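Local coordinates for protein gamma-glutamyltranspeptidase (Klebsiella pneumoniae subsp. pneumoniae, PDB 5HFT) that catalyses the conversion of oxamate to oxalate in uric acid degradation and belongs to the gamma-glutamyltransferase family, at residues 38-49 / 62-71; 152-163 / 211-219. All blocks are in the same frame, centred on the assembly; numbering follows the deposited sequence.

Contact 1 (38-49 / 62-71); sequences PHHLASQSALAI and AAAAAIAVVY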
loop_
_atom_site.group_PDB
_atom_site.type_symbol
_atom_site.label_atom_id
_atom_site.label_comp_id
_atom_site.label_asym_id
_atom_site.label_seq_id
_atom_site.Cartn_x
_atom_site.Cartn_y
_atom_site.Cartn_z
ATOM N N PRO A 38 7.535 -3.218 5.759
ATOM C CA PRO A 38 7.137 -4.444 6.442
ATOM C C PRO A 38 8.220 -5.470 6.464
ATOM O O PRO A 38 8.088 -6.460 7.193
ATOM C CB PRO A 38 5.944 -4.929 5.616
ATOM C CG PRO A 38 5.468 -3.728 4.923
ATOM C CD PRO A 38 6.705 -2.986 4.574
ATOM N N HIS A 39 9.280 -5.287 5.684
ATOM C CA HIS A 39 10.389 -6.225 5.713
ATOM C C HIS A 39 11.716 -5.474 5.707
ATOM O O HIS A 39 11.910 -4.553 4.903
ATOM C CB HIS A 39 10.302 -7.194 4.534
ATOM C CG HIS A 39 11.261 -8.337 4.646
ATOM N ND1 HIS A 39 12.546 -8.285 4.158
ATOM C CD2 HIS A 39 11.142 -9.534 5.264
ATOM C CE1 HIS A 39 13.163 -9.420 4.432
ATOM N NE2 HIS A 39 12.332 -10.195 5.104
ATOM N N HIS A 40 12.634 -5.873 6.596
ATOM C CA HIS A 40 13.873 -5.111 6.751
ATOM C C HIS A 40 14.654 -5.018 5.442
ATOM O O HIS A 40 15.387 -4.053 5.231
ATOM C CB HIS A 40 14.764 -5.720 7.843
ATOM C CG HIS A 40 15.467 -6.975 7.422
ATOM N ND1 HIS A 40 16.690 -6.969 6.784
ATOM C CD2 HIS A 40 15.113 -8.279 7.538
ATOM C CE1 HIS A 40 17.052 -8.212 6.521
ATOM N NE2 HIS A 40 16.114 -9.026 6.968
ATOM N N LEU A 41 14.503 -5.977 4.537
ATOM C CA LEU A 41 15.248 -5.854 3.286
ATOM C C LEU A 41 14.717 -4.710 2.425
ATOM O O LEU A 41 15.484 -4.093 1.676
ATOM C CB LEU A 41 15.195 -7.164 2.507
ATOM C CG LEU A 41 16.405 -8.077 2.364
ATOM C CD1 LEU A 41 17.478 -7.747 3.338
ATOM C CD2 LEU A 41 15.959 -9.520 2.551
ATOM N N ALA A 42 13.411 -4.431 2.505
ATOM C CA ALA A 42 12.821 -3.336 1.742
ATOM C C ALA A 42 13.214 -1.978 2.323
ATOM O O ALA A 42 13.503 -1.032 1.574
ATOM C CB ALA A 42 11.304 -3.509 1.695
ATOM N N SER A 43 13.192 -1.858 3.657
ATOM C CA SER A 43 13.693 -0.663 4.332
ATOM C C SER A 43 15.108 -0.301 3.885
ATOM O O SER A 43 15.406 0.871 3.633
ATOM C CB SER A 43 13.652 -0.879 5.839
ATOM O OG SER A 43 12.325 -1.113 6.269
ATOM N N GLN A 44 15.992 -1.291 3.771
ATOM C CA GLN A 44 17.370 -1.007 3.385
ATOM C C GLN A 44 17.507 -0.665 1.911
ATOM O O GLN A 44 18.430 0.058 1.533
ATOM C CB GLN A 44 18.268 -2.186 3.732
ATOM C CG GLN A 44 18.344 -2.501 5.223
ATOM C CD GLN A 44 18.950 -1.378 6.069
ATOM O OE1 GLN A 44 18.832 -1.395 7.293
ATOM N NE2 GLN A 44 19.612 -0.411 5.423
ATOM N N SER A 45 16.603 -1.143 1.065
ATOM C CA SER A 45 16.682 -0.792 -0.346
ATOM C C SER A 45 16.343 0.668 -0.548
ATOM O O SER A 45 17.034 1.367 -1.293
ATOM C CB SER A 45 15.731 -1.667 -1.162
ATOM O OG SER A 45 16.456 -2.478 -2.055
ATOM N N ALA A 46 15.286 1.146 0.115
ATOM C CA ALA A 46 15.010 2.578 0.142
ATOM C C ALA A 46 16.177 3.343 0.738
ATOM O O ALA A 46 16.617 4.355 0.178
ATOM C CB ALA A 46 13.740 2.866 0.946
ATOM N N LEU A 47 16.719 2.852 1.857
ATOM C CA LEU A 47 17.765 3.590 2.561
ATOM C C LEU A 47 19.009 3.773 1.710
ATOM O O LEU A 47 19.654 4.826 1.769
ATOM C CB LEU A 47 18.138 2.888 3.850
ATOM C CG LEU A 47 18.860 3.841 4.776
ATOM C CD1 LEU A 47 17.859 4.891 5.219
ATOM C CD2 LEU A 47 19.442 3.066 5.951
ATOM N N ALA A 48 19.375 2.759 0.918
ATOM C CA ALA A 48 20.579 2.887 0.104
ATOM C C ALA A 48 20.430 4.031 -0.893
ATOM O O ALA A 48 21.311 4.894 -0.991
ATOM C CB ALA A 48 20.897 1.566 -0.607
ATOM N N ILE A 49 19.274 4.106 -1.563
ATOM C CA ILE A 49 19.043 5.143 -2.569
ATOM C C ILE A 49 19.209 6.527 -1.958
ATOM O O ILE A 49 19.783 7.441 -2.569
ATOM C CB ILE A 49 17.645 4.961 -3.195
ATOM C CG1 ILE A 49 17.597 3.657 -3.991
ATOM C CG2 ILE A 49 17.245 6.173 -4.085
ATOM C CD1 ILE A 49 18.678 3.548 -5.027
ATOM N N ALA A 62 12.462 1.993 -5.431
ATOM C CA ALA A 62 13.333 0.847 -5.203
ATOM C C ALA A 62 12.721 -0.112 -4.193
ATOM O O ALA A 62 12.777 -1.340 -4.367
ATOM C CB ALA A 62 14.706 1.316 -4.729
ATOM N N ALA A 63 12.082 0.429 -3.160
ATOM C CA ALA A 63 11.450 -0.424 -2.164
ATOM C C ALA A 63 10.245 -1.156 -2.744
ATOM O O ALA A 63 10.093 -2.365 -2.543
ATOM C CB ALA A 63 11.048 0.404 -0.949
ATOM N N ALA A 64 9.387 -0.452 -3.492
ATOM C CA ALA A 64 8.216 -1.107 -4.079
ATOM C C ALA A 64 8.602 -2.365 -4.866
ATOM O O ALA A 64 7.914 -3.387 -4.796
ATOM C CB ALA A 64 7.477 -0.115 -4.973
ATOM N N ALA A 65 9.744 -2.322 -5.548
ATOM C CA ALA A 65 10.282 -3.449 -6.297
ATOM C C ALA A 65 10.937 -4.479 -5.376
ATOM O O ALA A 65 10.854 -5.681 -5.639
ATOM C CB ALA A 65 11.284 -2.943 -7.338
ATOM N N ALA A 66 11.655 -4.027 -4.337
ATOM C CA ALA A 66 12.253 -4.955 -3.376
ATOM C C ALA A 66 11.193 -5.727 -2.594
ATOM O O ALA A 66 11.247 -6.954 -2.505
ATOM C CB ALA A 66 13.160 -4.190 -2.418
ATOM N N ILE A 67 10.214 -5.019 -2.027
ATOM C CA ILE A 67 9.108 -5.636 -1.293
ATOM C C ILE A 67 8.208 -6.465 -2.205
ATOM O O ILE A 67 7.345 -7.205 -1.713
ATOM C CB ILE A 67 8.314 -4.545 -0.531
ATOM C CG1 ILE A 67 7.416 -5.136 0.548
ATOM C CG2 ILE A 67 7.455 -3.705 -1.467
ATOM C CD1 ILE A 67 8.114 -5.470 1.801
ATOM N N ALA A 68 8.351 -6.325 -3.526
ATOM C CA ALA A 68 7.623 -7.192 -4.447
ATOM C C ALA A 68 8.287 -8.551 -4.547
ATOM O O ALA A 68 7.614 -9.584 -4.543
ATOM C CB ALA A 68 7.531 -6.551 -5.827
ATOM N N VAL A 69 9.609 -8.580 -4.577
ATOM C CA VAL A 69 10.298 -9.858 -4.595
ATOM C C VAL A 69 10.132 -10.568 -3.257
ATOM O O VAL A 69 9.862 -11.772 -3.220
ATOM C CB VAL A 69 11.782 -9.636 -4.929
ATOM C CG1 VAL A 69 12.553 -10.914 -4.800
ATOM C CG2 VAL A 69 11.944 -9.033 -6.323
ATOM N N VAL A 70 10.212 -9.826 -2.145
ATOM C CA VAL A 70 10.359 -10.429 -0.814
ATOM C C VAL A 70 9.030 -10.796 -0.140
ATOM O O VAL A 70 8.995 -11.744 0.659
ATOM C CB VAL A 70 11.194 -9.498 0.084
ATOM C CG1 VAL A 70 11.499 -10.166 1.413
ATOM C CG2 VAL A 70 12.493 -9.140 -0.602
ATOM N N TYR A 71 7.937 -10.066 -0.416
ATOM C CA TYR A 71 6.591 -10.438 0.037
ATOM C C TYR A 71 5.639 -10.703 -1.134
ATOM O O TYR A 71 4.568 -10.083 -1.215
ATOM C CB TYR A 71 5.993 -9.360 0.937
ATOM C CG TYR A 71 6.314 -9.487 2.412
ATOM C CD1 TYR A 71 6.863 -10.657 2.938
ATOM C CD2 TYR A 71 6.063 -8.441 3.280
ATOM C CE1 TYR A 71 7.167 -10.775 4.290
ATOM C CE2 TYR A 71 6.369 -8.543 4.646
ATOM C CZ TYR A 71 6.916 -9.714 5.149
ATOM O OH TYR A 71 7.212 -9.816 6.505
#
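The carbonyl oxygen of H39, whose side chain packs on V70 and Y71, is gripped by two amides at the start of helix 40-49: A42 N at 2.8 Å and S43 N at 3.2 Å. H39 also caps the helix with its ring: L41 N donates to H39 ND1 at 3.0 Å, from well out of the ring plane. The first torsion sets CG of H39 anti to the backbone N (chi1 -169°) and carries the imidazole across to the other helix's end. There V70 CG1 sits squarely over one face in a CH-pi contact, 3.5 Å from the H39 ring centroid. The imidazole turns an edge to the face of Y71, a T-shaped pair with planes at 73°, and P38 CB lies 3.8 Å from Y71 CE2. Further along, I67 CD1 reaches A42 CB at 3.7 Å. Small residues then take over: A46 meets A63, and S45 OG, probably hydrogen-bonded to D157, rests on the methyl of A66. With their axes only 8.0 Å apart at 156°, these alanine-lined segments form a closely packed antiparallel alpha-alpha hairpin, its first helix capped by histidine.

Contact 2 (152-163 / 211-219); sequences ARLLADAIGYAE and LAGTLRMLA
R216 leaves helix 211-219 along I159 and ends at E163. Beyond CB, its CG lies 3.9 Å from I159 CD1 and almost as near I159 CG2, so within the contact this part of the chain meets hydrocarbon. CD and NE lead onward, and a bend at chi3 (-77°) swings the guanidinium toward the carboxylate, with A212 O above one face, off centre. CZ then presents both terminal nitrogens to a single oxygen: R216 NH1 donates to E163 OE2 at 2.7 Å, almost in the guanidinium plane, while the bond from NH2 to the same oxygen is weak. The two flat groups are turned 67° apart, and NH1 comes to OE2 from above the carboxylate plane, quite unlike a coplanar two-oxygen fork. E163 is itself bent at chi2, and its CG packs on the methyl of A212.

Beside this bridge the axes of 156-163 and 211-219 approach to 8.5 Å, nearly antiparallel, and the segments meet through hydrocarbon. I159 CG1 lies 3.5 Å from L215 CB, the two side chains lying alongside each other but running opposite ways, and A162 CB is 3.7 Å from A212 CB. L155 crosses L218 at roughly a right angle, its CD1 3.8 Å from L218 CB, and A152 packs on A219. The chemistry thus implies a seam closed mainly by apolar side chains, with a salt bridge across its more exposed margin that probably adds electrostatic attraction there.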
loop_
_atom_site.group_PDB
_atom_site.type_symbol
_atom_site.label_atom_id
_atom_site.label_comp_id
_atom_site.label_asym_id
_atom_site.label_seq_id
_atom_site.Cartn_x
_atom_site.Cartn_y
_atom_site.Cartn_z
ATOM N N ALA A 152 17.804 1.637 -13.841
ATOM C CA ALA A 152 18.550 0.398 -13.607
ATOM C C ALA A 152 19.147 0.355 -12.210
ATOM O O ALA A 152 19.431 -0.729 -11.691
ATOM C CB ALA A 152 19.650 0.227 -14.658
ATOM N N ARG A 153 19.375 1.517 -11.610
ATOM C CA ARG A 153 19.804 1.572 -10.221
ATOM C C ARG A 153 18.634 1.323 -9.268
ATOM O O ARG A 153 18.785 0.581 -8.287
ATOM C CB ARG A 153 20.461 2.924 -9.931
ATOM C CG ARG A 153 20.938 3.059 -8.513
ATOM C CD ARG A 153 21.951 1.983 -8.194
ATOM N NE ARG A 153 22.084 1.775 -6.755
ATOM C CZ ARG A 153 21.372 0.885 -6.069
ATOM N NH1 ARG A 153 20.483 0.129 -6.697
ATOM N NH2 ARG A 153 21.544 0.738 -4.758
ATOM N N LEU A 154 17.451 1.890 -9.557
ATOM C CA LEU A 154 16.324 1.742 -8.638
ATOM C C LEU A 154 15.851 0.291 -8.508
ATOM O O LEU A 154 15.310 -0.087 -7.462
ATOM C CB LEU A 154 15.172 2.625 -9.088
ATOM C CG LEU A 154 15.474 4.109 -9.299
ATOM C CD1 LEU A 154 14.172 4.838 -9.561
ATOM C CD2 LEU A 154 16.205 4.724 -8.108
ATOM N N LEU A 155 16.014 -0.526 -9.554
ATOM C CA LEU A 155 15.590 -1.923 -9.535
ATOM C C LEU A 155 16.715 -2.889 -9.213
ATOM O O LEU A 155 16.469 -4.092 -9.152
ATOM C CB LEU A 155 14.985 -2.330 -10.877
ATOM C CG LEU A 155 13.872 -1.442 -11.385
ATOM C CD1 LEU A 155 13.531 -1.902 -12.794
ATOM C CD2 LEU A 155 12.703 -1.520 -10.433
ATOM N N ALA A 156 17.935 -2.396 -9.028
ATOM C CA ALA A 156 19.078 -3.285 -8.886
ATOM C C ALA A 156 18.858 -4.296 -7.763
ATOM O O ALA A 156 19.044 -5.505 -7.960
ATOM C CB ALA A 156 20.349 -2.470 -8.673
ATOM N N ASP A 157 18.496 -3.826 -6.567
ATOM C CA ASP A 157 18.309 -4.771 -5.466
ATOM C C ASP A 157 17.187 -5.756 -5.770
ATOM O O ASP A 157 17.328 -6.956 -5.512
ATOM C CB ASP A 157 17.995 -4.051 -4.162
ATOM C CG ASP A 157 19.061 -3.097 -3.749
ATOM O OD1 ASP A 157 20.026 -2.894 -4.508
ATOM O OD2 ASP A 157 18.935 -2.558 -2.635
ATOM N N ALA A 158 16.082 -5.274 -6.355
ATOM C CA ALA A 158 14.954 -6.152 -6.672
ATOM C C ALA A 158 15.359 -7.270 -7.622
ATOM O O ALA A 158 14.960 -8.428 -7.438
ATOM C CB ALA A 158 13.809 -5.350 -7.302
ATOM N N ILE A 159 16.137 -6.934 -8.651
ATOM C CA ILE A 159 16.604 -7.928 -9.607
ATOM C C ILE A 159 17.426 -9.011 -8.911
ATOM O O ILE A 159 17.127 -10.206 -9.016
ATOM C CB ILE A 159 17.403 -7.235 -10.722
ATOM C CG1 ILE A 159 16.439 -6.521 -11.673
ATOM C CG2 ILE A 159 18.304 -8.240 -11.431
ATOM C CD1 ILE A 159 17.103 -5.582 -12.612
ATOM N N GLY A 160 18.464 -8.601 -8.179
ATOM C CA GLY A 160 19.377 -9.548 -7.556
ATOM C C GLY A 160 18.733 -10.448 -6.519
ATOM O O GLY A 160 19.152 -11.595 -6.351
ATOM N N TYR A 161 17.734 -9.947 -5.793
ATOM C CA TYR A 161 17.040 -10.800 -4.835
ATOM C C TYR A 161 16.169 -11.832 -5.540
ATOM O O TYR A 161 15.814 -12.845 -4.929
ATOM C CB TYR A 161 16.170 -9.968 -3.882
ATOM C CG TYR A 161 16.931 -9.168 -2.844
ATOM C CD1 TYR A 161 17.842 -9.777 -1.990
ATOM C CD2 TYR A 161 16.732 -7.801 -2.721
ATOM C CE1 TYR A 161 18.541 -9.043 -1.040
ATOM C CE2 TYR A 161 17.403 -7.057 -1.786
ATOM C CZ TYR A 161 18.315 -7.677 -0.944
ATOM O OH TYR A 161 18.999 -6.918 -0.016
ATOM N N ALA A 162 15.798 -11.577 -6.801
ATOM C CA ALA A 162 15.022 -12.527 -7.591
ATOM C C ALA A 162 15.899 -13.650 -8.141
ATOM O O ALA A 162 15.555 -14.828 -7.998
ATOM C CB ALA A 162 14.291 -11.790 -8.722
ATOM N N GLU A 163 17.023 -13.295 -8.782
ATOM C CA GLU A 163 17.945 -14.287 -9.336
ATOM C C GLU A 163 18.635 -15.091 -8.243
ATOM O O GLU A 163 18.862 -16.297 -8.380
ATOM C CB GLU A 163 19.032 -13.604 -10.166
ATOM C CG GLU A 163 18.606 -13.019 -11.477
ATOM C CD GLU A 163 18.604 -14.026 -12.616
ATOM O OE1 GLU A 163 17.796 -14.990 -12.591
ATOM O OE2 GLU A 163 19.414 -13.843 -13.551
ATOM N N LEU A 211 10.755 -13.694 -12.509
ATOM C CA LEU A 211 10.557 -12.298 -12.118
ATOM C C LEU A 211 11.785 -11.454 -12.409
ATOM O O LEU A 211 11.654 -10.270 -12.724
ATOM C CB LEU A 211 10.201 -12.194 -10.640
ATOM C CG LEU A 211 9.697 -10.789 -10.252
ATOM C CD1 LEU A 211 8.478 -10.355 -11.089
ATOM C CD2 LEU A 211 9.375 -10.665 -8.765
ATOM N N ALA A 212 12.974 -12.053 -12.367
ATOM C CA ALA A 212 14.190 -11.298 -12.644
ATOM C C ALA A 212 14.280 -10.874 -14.109
ATOM O O ALA A 212 14.725 -9.759 -14.404
ATOM C CB ALA A 212 15.408 -12.100 -12.230
ATOM N N GLY A 213 13.928 -11.761 -15.045
ATOM C CA GLY A 213 13.853 -11.345 -16.438
ATOM C C GLY A 213 12.859 -10.215 -16.649
ATOM O O GLY A 213 13.094 -9.301 -17.446
ATOM N N THR A 214 11.727 -10.268 -15.948
ATOM C CA THR A 214 10.779 -9.163 -16.015
ATOM C C THR A 214 11.407 -7.871 -15.501
ATOM O O THR A 214 11.379 -6.838 -16.181
ATOM C CB THR A 214 9.528 -9.508 -15.215
ATOM O OG1 THR A 214 8.940 -10.703 -15.751
ATOM C CG2 THR A 214 8.530 -8.362 -15.277
ATOM N N LEU A 215 11.988 -7.913 -14.298
ATOM C CA LEU A 215 12.606 -6.718 -13.740
ATOM C C LEU A 215 13.783 -6.256 -14.589
ATOM O O LEU A 215 14.030 -5.053 -14.707
ATOM C CB LEU A 215 13.031 -6.975 -12.296
ATOM C CG LEU A 215 11.904 -7.075 -11.262
ATOM C CD1 LEU A 215 12.403 -7.656 -9.945
ATOM C CD2 LEU A 215 11.269 -5.723 -11.014
ATOM N N ARG A 216 14.528 -7.185 -15.184
ATOM C CA ARG A 216 15.606 -6.778 -16.082
ATOM C C ARG A 216 15.073 -6.114 -17.343
ATOM O O ARG A 216 15.733 -5.218 -17.886
ATOM C CB ARG A 216 16.497 -7.964 -16.435
ATOM C CG ARG A 216 17.524 -8.257 -15.376
ATOM C CD ARG A 216 18.606 -9.141 -15.919
ATOM N NE ARG A 216 18.103 -10.497 -15.992
ATOM C CZ ARG A 216 18.424 -11.450 -15.129
ATOM N NH1 ARG A 216 19.269 -11.174 -14.135
ATOM N NH2 ARG A 216 17.896 -12.666 -15.267
ATOM N N MET A 217 13.904 -6.551 -17.839
ATOM C CA MET A 217 13.263 -5.859 -18.957
ATOM C C MET A 217 12.871 -4.435 -18.575
ATOM O O MET A 217 13.114 -3.493 -19.341
ATOM C CB MET A 217 12.037 -6.632 -19.440
ATOM C CG MET A 217 12.354 -7.826 -20.327
ATOM S SD MET A 217 10.868 -8.616 -21.002
ATOM C CE MET A 217 10.506 -7.558 -22.406
ATOM N N LEU A 218 12.280 -4.255 -17.387
ATOM C CA LEU A 218 11.915 -2.911 -16.940
ATOM C C LEU A 218 13.127 -1.993 -16.895
ATOM O O LEU A 218 13.015 -0.801 -17.201
ATOM C CB LEU A 218 11.238 -2.964 -15.573
ATOM C CG LEU A 218 9.838 -3.585 -15.570
ATOM C CD1 LEU A 218 9.208 -3.559 -14.184
ATOM C CD2 LEU A 218 8.944 -2.887 -16.595
ATOM N N ALA A 219 14.296 -2.534 -16.527
ATOM C CA ALA A 219 15.500 -1.714 -16.392
ATOM C C ALA A 219 16.082 -1.334 -17.750
ATOM O O ALA A 219 16.646 -0.245 -17.901
ATOM C CB ALA A 219 16.547 -2.436 -15.543
#

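Both contacts pair antiparallel helices, yet they sit at different depths. Contact 1 is wholly buried, its centre about 13 Å from the chain's centre; contact 2, about 18 Å out, is only partly buried. Both touch the neighbouring chain, contact 1 with many residues and contact 2 with few (L211 and T214). Contact 1 adds aromatic and CH-pi packing to small residues; contact 2 has larger aliphatic side chains plus an ion pair at its exposed margin. The pairs abut, centres about 12 Å apart: A158 lies on A65 and Y161 on V69, while S45 OG and D157 OD2 probably share a hydrogen bond. Two helix pairs that share no helix are thus joined through helix 156-164 against 56-70.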